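Local coordinates for protein oxidoreductase YdhF (Escherichia coli, PDB 1OG6) that probably acts as an NADPH-dependent oxidoreductase of the aldo-keto reductase family, binding its cofactor in an alpha/beta barrel, at residues 53-58 with 126-131; 85-88 with 93-96. One frame throughout, in Å; residues are numbered along the deposited sequence.

Interaction 1: residues 53-58 with 126-131. With NAP (NADP nicotinamide-adenine-dinucleotide phosphate), chain F.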
ATOM      1  N   ASP C  53     -19.157  21.597   3.216  1.00 40.39           N
ATOM      2  CA  ASP C  53     -19.890  21.992   2.025  1.00 40.20           C
ATOM      3  C   ASP C  53     -21.366  21.578   2.099  1.00 39.19           C
ATOM      4  O   ASP C  53     -22.256  22.388   2.342  1.00 37.63           O
ATOM      5  CB  ASP C  53     -19.203  21.308   0.830  1.00 42.85           C
ATOM      6  CG  ASP C  53     -19.488  21.978  -0.497  1.00 44.95           C
ATOM      7  OD1 ASP C  53     -20.097  23.070  -0.514  1.00 47.03           O
ATOM      8  OD2 ASP C  53     -19.082  21.408  -1.534  1.00 46.09           O
ATOM      9  N   ILE C  54     -21.585  20.285   1.903  1.00 38.74           N
ATOM     10  CA  ILE C  54     -22.898  19.649   1.873  1.00 37.15           C
ATOM     11  C   ILE C  54     -23.736  19.534   3.150  1.00 37.64           C
ATOM     12  O   ILE C  54     -24.919  19.213   3.069  1.00 36.77           O
ATOM     13  CB  ILE C  54     -22.729  18.241   1.332  1.00 36.27           C
ATOM     14  CG1 ILE C  54     -21.939  17.408   2.347  1.00 35.48           C
ATOM     15  CG2 ILE C  54     -21.965  18.293   0.022  1.00 36.24           C
ATOM     16  CD1 ILE C  54     -21.605  16.020   1.888  1.00 34.58           C
ATOM     17  N   TYR C  55     -23.138  19.783   4.314  1.00 38.86           N
ATOM     18  CA  TYR C  55     -23.826  19.654   5.607  1.00 38.61           C
ATOM     19  C   TYR C  55     -25.201  20.288   5.811  1.00 40.18           C
ATOM     20  O   TYR C  55     -25.371  21.502   5.668  1.00 39.53           O
ATOM     21  CB  TYR C  55     -22.901  20.116   6.734  1.00 35.90           C
ATOM     22  CG  TYR C  55     -21.807  19.133   7.041  1.00 33.88           C
ATOM     23  CD1 TYR C  55     -21.704  17.951   6.325  1.00 33.67           C
ATOM     24  CD2 TYR C  55     -20.859  19.393   8.025  1.00 34.13           C
ATOM     25  CE1 TYR C  55     -20.688  17.052   6.564  1.00 34.63           C
ATOM     26  CE2 TYR C  55     -19.831  18.492   8.279  1.00 34.81           C
ATOM     27  CZ  TYR C  55     -19.751  17.323   7.535  1.00 34.26           C
ATOM     28  OH  TYR C  55     -18.715  16.438   7.706  1.00 31.63           O
ATOM     29  N   GLY C  56     -26.166  19.439   6.178  1.00 41.73           N
ATOM     30  CA  GLY C  56     -27.531  19.873   6.433  1.00 43.04           C
ATOM     31  C   GLY C  56     -28.290  20.297   5.191  1.00 44.38           C
ATOM     32  O   GLY C  56     -29.188  21.140   5.257  1.00 43.87           O
ATOM     33  N   GLY C  57     -27.941  19.697   4.058  1.00 45.36           N
ATOM     34  CA  GLY C  57     -28.584  20.055   2.810  1.00 45.81           C
ATOM     35  C   GLY C  57     -28.101  21.436   2.424  1.00 46.18           C
ATOM     36  O   GLY C  57     -28.857  22.243   1.895  1.00 46.35           O
ATOM     37  N   TYR C  58     -26.832  21.706   2.708  1.00 47.28           N
ATOM     38  CA  TYR C  58     -26.220  22.994   2.409  1.00 48.60           C
ATOM     39  C   TYR C  58     -26.820  24.109   3.277  1.00 48.96           C
ATOM     40  O   TYR C  58     -26.823  25.277   2.878  1.00 50.09           O
ATOM     41  CB  TYR C  58     -26.411  23.336   0.930  1.00 49.75           C
ATOM     42  CG  TYR C  58     -25.788  22.349  -0.042  1.00 50.73           C
ATOM     43  CD1 TYR C  58     -24.418  22.369  -0.306  1.00 50.17           C
ATOM     44  CD2 TYR C  58     -26.577  21.415  -0.724  1.00 50.72           C
ATOM     45  CE1 TYR C  58     -23.849  21.488  -1.228  1.00 50.16           C
ATOM     46  CE2 TYR C  58     -26.017  20.529  -1.648  1.00 50.01           C
ATOM     47  CZ  TYR C  58     -24.653  20.572  -1.897  1.00 50.30           C
ATOM     48  OH  TYR C  58     -24.093  19.718  -2.824  1.00 49.71           O
ATOM     49  N   LEU C 126     -10.945  21.523   3.647  1.00 21.50           N
ATOM     50  CA  LEU C 126     -10.656  20.119   3.437  1.00 21.76           C
ATOM     51  C   LEU C 126     -11.353  19.572   2.188  1.00 22.69           C
ATOM     52  O   LEU C 126     -12.556  19.782   2.011  1.00 23.53           O
ATOM     53  CB  LEU C 126     -11.157  19.334   4.653  1.00 20.37           C
ATOM     54  CG  LEU C 126     -10.288  18.887   5.822  1.00 17.91           C
ATOM     55  CD1 LEU C 126      -9.299  19.943   6.241  1.00 17.90           C
ATOM     56  CD2 LEU C 126     -11.227  18.526   6.945  1.00 16.60           C
ATOM     57  N   ILE C 127     -10.616  18.887   1.317  1.00 21.79           N
ATOM     58  CA  ILE C 127     -11.264  18.267   0.166  1.00 22.28           C
ATOM     59  C   ILE C 127     -12.060  17.134   0.827  1.00 22.96           C
ATOM     60  O   ILE C 127     -11.510  16.100   1.189  1.00 22.51           O
ATOM     61  CB  ILE C 127     -10.252  17.660  -0.836  1.00 21.36           C
ATOM     62  CG1 ILE C 127      -9.367  18.758  -1.419  1.00 20.12           C
ATOM     63  CG2 ILE C 127     -10.991  16.937  -1.948  1.00 18.09           C
ATOM     64  CD1 ILE C 127     -10.109  19.754  -2.246  1.00 17.93           C
ATOM     65  N   HIS C 128     -13.355  17.360   0.999  1.00 23.68           N
ATOM     66  CA  HIS C 128     -14.258  16.416   1.651  1.00 24.67           C
ATOM     67  C   HIS C 128     -14.009  14.922   1.455  1.00 24.77           C
ATOM     68  O   HIS C 128     -13.934  14.178   2.424  1.00 25.13           O
ATOM     69  CB  HIS C 128     -15.697  16.723   1.235  1.00 27.20           C
ATOM     70  CG  HIS C 128     -16.708  16.500   2.318  1.00 28.87           C
ATOM     71  ND1 HIS C 128     -16.611  15.472   3.230  1.00 29.56           N
ATOM     72  CD2 HIS C 128     -17.861  17.151   2.604  1.00 30.56           C
ATOM     73  CE1 HIS C 128     -17.661  15.498   4.033  1.00 30.53           C
ATOM     74  NE2 HIS C 128     -18.436  16.506   3.673  1.00 31.62           N
ATOM     75  N   ARG C 129     -13.883  14.474   0.212  1.00 25.06           N
ATOM     76  CA  ARG C 129     -13.710  13.048  -0.052  1.00 24.63           C
ATOM     77  C   ARG C 129     -12.877  12.822  -1.334  1.00 23.66           C
ATOM     78  O   ARG C 129     -12.918  13.641  -2.250  1.00 23.21           O
ATOM     79  CB  ARG C 129     -15.118  12.439  -0.158  1.00 24.60           C
ATOM     80  CG  ARG C 129     -15.207  10.944  -0.344  1.00 29.85           C
ATOM     81  CD  ARG C 129     -15.110  10.158   0.960  1.00 31.79           C
ATOM     82  NE  ARG C 129     -16.254  10.367   1.844  1.00 32.80           N
ATOM     83  CZ  ARG C 129     -16.567   9.568   2.864  1.00 33.19           C
ATOM     84  NH1 ARG C 129     -15.828   8.502   3.135  1.00 32.16           N
ATOM     85  NH2 ARG C 129     -17.624   9.833   3.617  1.00 34.06           N
ATOM     86  N   PRO C 130     -12.094  11.720  -1.400  1.00 23.27           N
ATOM     87  CA  PRO C 130     -11.237  11.347  -2.540  1.00 24.11           C
ATOM     88  C   PRO C 130     -12.006  10.964  -3.812  1.00 26.15           C
ATOM     89  O   PRO C 130     -12.813  10.031  -3.825  1.00 26.31           O
ATOM     90  CB  PRO C 130     -10.411  10.189  -1.985  1.00 22.66           C
ATOM     91  CG  PRO C 130     -11.345   9.547  -1.030  1.00 22.96           C
ATOM     92  CD  PRO C 130     -11.943  10.738  -0.311  1.00 23.27           C
ATOM     93  N   ASP C 131     -11.710  11.666  -4.897  1.00 28.13           N
ATOM     94  CA  ASP C 131     -12.412  11.469  -6.161  1.00 29.75           C
ATOM     95  C   ASP C 131     -11.638  10.730  -7.270  1.00 28.77           C
ATOM     96  O   ASP C 131     -10.479  11.045  -7.546  1.00 28.07           O
ATOM     97  CB  ASP C 131     -12.868  12.863  -6.634  1.00 32.63           C
ATOM     98  CG  ASP C 131     -13.633  12.830  -7.930  1.00 35.72           C
ATOM     99  OD1 ASP C 131     -14.507  11.950  -8.083  1.00 36.96           O
ATOM    100  OD2 ASP C 131     -13.367  13.702  -8.786  1.00 36.10           O
TER
HETATM  101  PA  NAP F1299     -20.157  10.819  16.936  1.00 65.10           P
HETATM  102  O1A NAP F1299     -20.114   9.415  16.807  0.62 64.24           O
HETATM  103  O2A NAP F1299     -19.236  11.661  17.793  0.65 64.98           O
HETATM  104  O5B NAP F1299     -21.630  11.273  17.384  1.00 64.28           O
HETATM  105  C5B NAP F1299     -22.246  10.547  18.469  1.00 64.53           C
HETATM  106  C4B NAP F1299     -23.784  10.690  18.207  0.78 63.66           C
HETATM  107  O4B NAP F1299     -24.368   9.905  19.318  0.99 64.03           O
HETATM  108  C3B NAP F1299     -24.360  12.115  18.417  0.60 63.31           C
HETATM  109  O3B NAP F1299     -25.294  12.305  17.360  1.00 61.10           O
HETATM  110  C2B NAP F1299     -25.053  12.127  19.766  0.90 63.55           C
HETATM  111  O2B NAP F1299     -26.332  12.757  19.745  0.32 64.46           O
HETATM  112  C1B NAP F1299     -25.207  10.632  20.172  1.00 63.65           C
HETATM  113  N9A NAP F1299     -24.808  10.444  21.558  0.87 63.23           N
HETATM  114  C8A NAP F1299     -23.743  10.946  22.284  1.00 63.22           C
HETATM  115  N7A NAP F1299     -23.706  10.548  23.542  0.62 63.21           N
HETATM  116  C5A NAP F1299     -24.824   9.729  23.644  1.00 62.95           C
HETATM  117  C6A NAP F1299     -25.319   9.010  24.746  0.75 63.05           C
HETATM  118  N6A NAP F1299     -24.795   8.961  25.987  0.65 63.07           N
HETATM  119  N1A NAP F1299     -26.490   8.257  24.545  0.84 63.50           N
HETATM  120  N3A NAP F1299     -26.661   8.929  22.189  1.00 62.63           N
HETATM  121  C4A NAP F1299     -25.506   9.665  22.414  0.08 63.07           C
HETATM  122  O3  NAP F1299     -20.014  11.452  15.486  0.77 64.09           O
HETATM  123  PN  NAP F1299     -21.080  11.933  14.431  1.00 63.03           P
HETATM  124  O1N NAP F1299     -21.350  11.192  13.194  0.51 63.25           O
HETATM  125  O2N NAP F1299     -21.385  13.387  14.601  0.87 62.48           O
HETATM  126  O5D NAP F1299     -19.786  12.340  13.540  0.20 62.07           O
HETATM  127  C5D NAP F1299     -18.587  13.019  14.084  1.00 60.15           C
HETATM  128  C4D NAP F1299     -18.355  14.369  13.426  0.86 59.72           C
HETATM  129  O4D NAP F1299     -17.447  14.303  12.294  0.38 59.19           O
HETATM  130  C3D NAP F1299     -19.610  15.173  12.929  1.00 59.64           C
HETATM  131  O3D NAP F1299     -20.051  16.129  13.901  0.60 60.33           O
HETATM  132  O2D NAP F1299     -18.937  17.211  11.663  1.00 58.46           O
HETATM  133  C1D NAP F1299     -17.958  15.085  11.169  1.00 58.72           C
HETATM  134  N1N NAP F1299     -18.107  14.173   9.973  0.62 57.85           N
HETATM  135  C2N NAP F1299     -17.125  14.132   8.949  1.00 57.16           C
HETATM  136  C3N NAP F1299     -17.328  13.294   7.851  0.81 57.37           C
HETATM  137  C7N NAP F1299     -16.264  13.252   6.746  0.35 57.19           C
HETATM  138  O7N NAP F1299     -16.486  12.518   5.818  1.00 57.01           O
HETATM  139  N7N NAP F1299     -15.179  13.976   6.816  1.00 56.79           N
HETATM  140  C4N NAP F1299     -18.532  12.462   7.734  1.00 57.29           C
HETATM  141  C5N NAP F1299     -19.494  12.528   8.784  0.56 57.44           C
HETATM  142  C6N NAP F1299     -19.305  13.378   9.914  0.76 57.27           C
HETATM  143  P2B NAP F1299     -26.912  13.669  20.950  1.00 65.03           P
HETATM  144  O1X NAP F1299     -26.424  15.038  21.413  0.58 64.55           O
HETATM  145  O2X NAP F1299     -28.335  13.237  21.215  1.00 64.90           O
HETATM  146  O3X NAP F1299     -27.309  14.501  19.751  0.91 65.47           O
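NE2 of H128 is the meeting point of this buried contact: two side chains of the 53-58 segment converge on it by van der Waals contact rather than by polar bonds. CE1 of Y55 approaches near the plane of the imidazole, 3.7 Å from H128 NE2. The two rings are turned steeply against each other, meeting obliquely with planes at 82° and centroids of the Y55 and H128 rings 5.7 Å apart. I54 comes from another direction with its longer branch. Its CG1 lies between the backbone N and the carbonyl carbon (chi1 68°) and the chain then runs on extended, which carries CD1 to 3.7 Å from H128 NE2. The same side chains also border the cofactor. Y55 OH lies 3.1 Å from C2N of the nicotinamide ring and also makes a weak hydrogen bond to K83. The carboxamide oxygen O7N of NAP sits in the plane of the imidazole, 3.7 Å from H128 CE1, while R129 NH2 stands 3.7 Å from the same O7N, too far for a direct bond. If H128 were replaced by an alanine, I54 CD1 and Y55 CE1 would probably be left beside a gap, with the tyrosine ring and the carboxamide less firmly positioned. H128 is set in place through its backbone, which is hydrogen-bonded to C84 on the adjacent strand 79-87. Y55, probably the proton donor as in related enzymes, and H128 follow the C-terminal ends of strands 48-50 and 122-127. With K83 and D50, which is itself hydrogen-bonded to NAP, they match the Asp-Tyr-Lys-His tetrad expected at the catalytic end of an aldo-keto reductase barrel.

Interaction 2: residues 85-88 with 93-96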
ATOM      1  N   GLY C  85     -16.217  19.380  -2.176  1.00 39.41           N
ATOM      2  CA  GLY C  85     -15.758  18.355  -3.089  1.00 40.70           C
ATOM      3  C   GLY C  85     -16.787  17.270  -3.285  1.00 42.43           C
ATOM      4  O   GLY C  85     -16.523  16.260  -3.936  1.00 42.41           O
ATOM      5  N   ILE C  86     -17.967  17.471  -2.714  1.00 44.59           N
ATOM      6  CA  ILE C  86     -19.037  16.497  -2.857  1.00 46.72           C
ATOM      7  C   ILE C  86     -20.299  17.140  -3.448  1.00 47.55           C
ATOM      8  O   ILE C  86     -20.568  18.328  -3.245  1.00 47.54           O
ATOM      9  CB  ILE C  86     -19.378  15.822  -1.497  1.00 46.56           C
ATOM     10  CG1 ILE C  86     -18.134  15.135  -0.931  1.00 46.07           C
ATOM     11  CG2 ILE C  86     -20.469  14.776  -1.686  1.00 47.52           C
ATOM     12  CD1 ILE C  86     -18.397  14.281   0.287  1.00 44.45           C
ATOM     13  N   ALA C  87     -21.058  16.348  -4.197  1.00 48.04           N
ATOM     14  CA  ALA C  87     -22.284  16.828  -4.806  1.00 48.27           C
ATOM     15  C   ALA C  87     -23.466  15.966  -4.351  1.00 48.21           C
ATOM     16  O   ALA C  87     -23.668  14.853  -4.843  1.00 47.70           O
ATOM     17  CB  ALA C  87     -22.154  16.799  -6.314  1.00 47.78           C
ATOM     18  N   THR C  88     -24.230  16.494  -3.399  1.00 47.87           N
ATOM     19  CA  THR C  88     -25.396  15.820  -2.844  1.00 47.81           C
ATOM     20  C   THR C  88     -26.580  15.980  -3.784  1.00 47.97           C
ATOM     21  O   THR C  88     -26.588  16.878  -4.620  1.00 48.26           O
ATOM     22  CB  THR C  88     -25.752  16.418  -1.462  1.00 47.68           C
ATOM     23  OG1 THR C  88     -24.814  15.944  -0.489  1.00 48.49           O
ATOM     24  CG2 THR C  88     -27.145  16.027  -1.031  1.00 47.96           C
ATOM     25  N   GLU C  93     -29.628  19.860  -9.901  1.00 55.77           N
ATOM     26  CA  GLU C  93     -28.625  19.558 -10.916  1.00 54.49           C
ATOM     27  C   GLU C  93     -28.095  18.132 -10.750  1.00 54.21           C
ATOM     28  O   GLU C  93     -28.056  17.351 -11.702  1.00 54.55           O
ATOM     29  CB  GLU C  93     -27.450  20.529 -10.810  1.00 54.70           C
ATOM     30  CG  GLU C  93     -27.827  21.982 -10.628  1.00 54.73           C
ATOM     31  CD  GLU C  93     -27.514  22.484  -9.234  1.00 54.93           C
ATOM     32  OE1 GLU C  93     -28.221  22.084  -8.284  1.00 55.27           O
ATOM     33  OE2 GLU C  93     -26.552  23.272  -9.092  1.00 54.26           O
ATOM     34  N   ASN C  94     -27.686  17.810  -9.525  1.00 52.88           N
ATOM     35  CA  ASN C  94     -27.135  16.502  -9.197  1.00 51.00           C
ATOM     36  C   ASN C  94     -28.212  15.430  -9.128  1.00 50.70           C
ATOM     37  O   ASN C  94     -28.818  15.212  -8.076  1.00 50.72           O
ATOM     38  CB  ASN C  94     -26.408  16.581  -7.859  1.00 49.37           C
ATOM     39  CG  ASN C  94     -25.681  17.889  -7.680  1.00 48.32           C
ATOM     40  OD1 ASN C  94     -24.886  18.292  -8.526  1.00 46.97           O
ATOM     41  ND2 ASN C  94     -25.954  18.568  -6.576  1.00 47.49           N
ATOM     42  N   VAL C  95     -28.441  14.761 -10.255  1.00 49.99           N
ATOM     43  CA  VAL C  95     -29.444  13.705 -10.329  1.00 48.59           C
ATOM     44  C   VAL C  95     -28.899  12.431  -9.680  1.00 48.65           C
ATOM     45  O   VAL C  95     -29.612  11.438  -9.544  1.00 48.24           O
ATOM     46  CB  VAL C  95     -29.834  13.407 -11.805  1.00 47.17           C
ATOM     47  CG1 VAL C  95     -29.824  14.693 -12.610  1.00 45.32           C
ATOM     48  CG2 VAL C  95     -28.890  12.397 -12.414  1.00 46.90           C
ATOM     49  N   ILE C  96     -27.629  12.482  -9.282  1.00 48.83           N
ATOM     50  CA  ILE C  96     -26.952  11.349  -8.657  1.00 49.45           C
ATOM     51  C   ILE C  96     -25.841  11.839  -7.727  1.00 49.65           C
ATOM     52  O   ILE C  96     -25.276  12.916  -7.935  1.00 49.52           O
ATOM     53  CB  ILE C  96     -26.322  10.409  -9.733  1.00 49.80           C
ATOM     54  CG1 ILE C  96     -25.810   9.124  -9.079  1.00 49.18           C
ATOM     55  CG2 ILE C  96     -25.170  11.118 -10.447  1.00 49.59           C
ATOM     56  CD1 ILE C  96     -25.385   8.057 -10.070  1.00 48.50           C
TER
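N94 points its side chain at the end of strand 79-87 and touches A87 and T88 along its whole length. N94 CB comes first, 3.3 Å from T88 O; CG next lies equally close to that oxygen and also meets the methyl of A87, with N94 CG 3.9 Å from A87 CB. At the amide the two branches part company. N94 OD1 stays beside that methyl, 3.8 Å from A87 CB, whereas ND2 donates a hydrogen bond to the backbone carbonyl of T88, 2.7 Å from N94 ND2 to T88 O. The donor approaches nearly in line with the T88 C=O bond (165°), but the oxygen is tilted from the N94 amide plane and the N-H...O angle is a bent 136°. CG lies anti to the carbonyl carbon, beside the backbone N (chi1 -37°), which turns the amide towards A87 and T88. Around this bond, Q283 of the second subunit accompanies the loop, packing on N94 and hydrogen-bonding to E93 O. Backbone bonds from A87 to H98 and from G85 to I100 join the two chain arms beyond the loop. The arrangement is that of a beta-hairpin with a long connection, strand 79-87 to strand 98-99, whose loop is tied back to the end of the first strand by an asparagine side chain.

Interaction 1 lies nearer the middle of the chain, its centre about 12 Å from the chain centre, against about 22 Å for interaction 2. Both build on strand 79-87 or its neighbour 122-127, and residues 85-96 fall within the stretch of chain closed by interaction 1. The first is a largely van der Waals meeting round an imidazole nitrogen beside the nicotinamide; the second rests on one side-chain-to-backbone hydrogen bond in a peripheral hairpin, yet is also largely buried, with the second subunit alongside. They also touch directly: Y58 OH lies 3.3 Å from T88 N, probably as a hydrogen bond, and I86 packs its CD1 against the ring of H128, so that I86 backs a residue of the cofactor pocket.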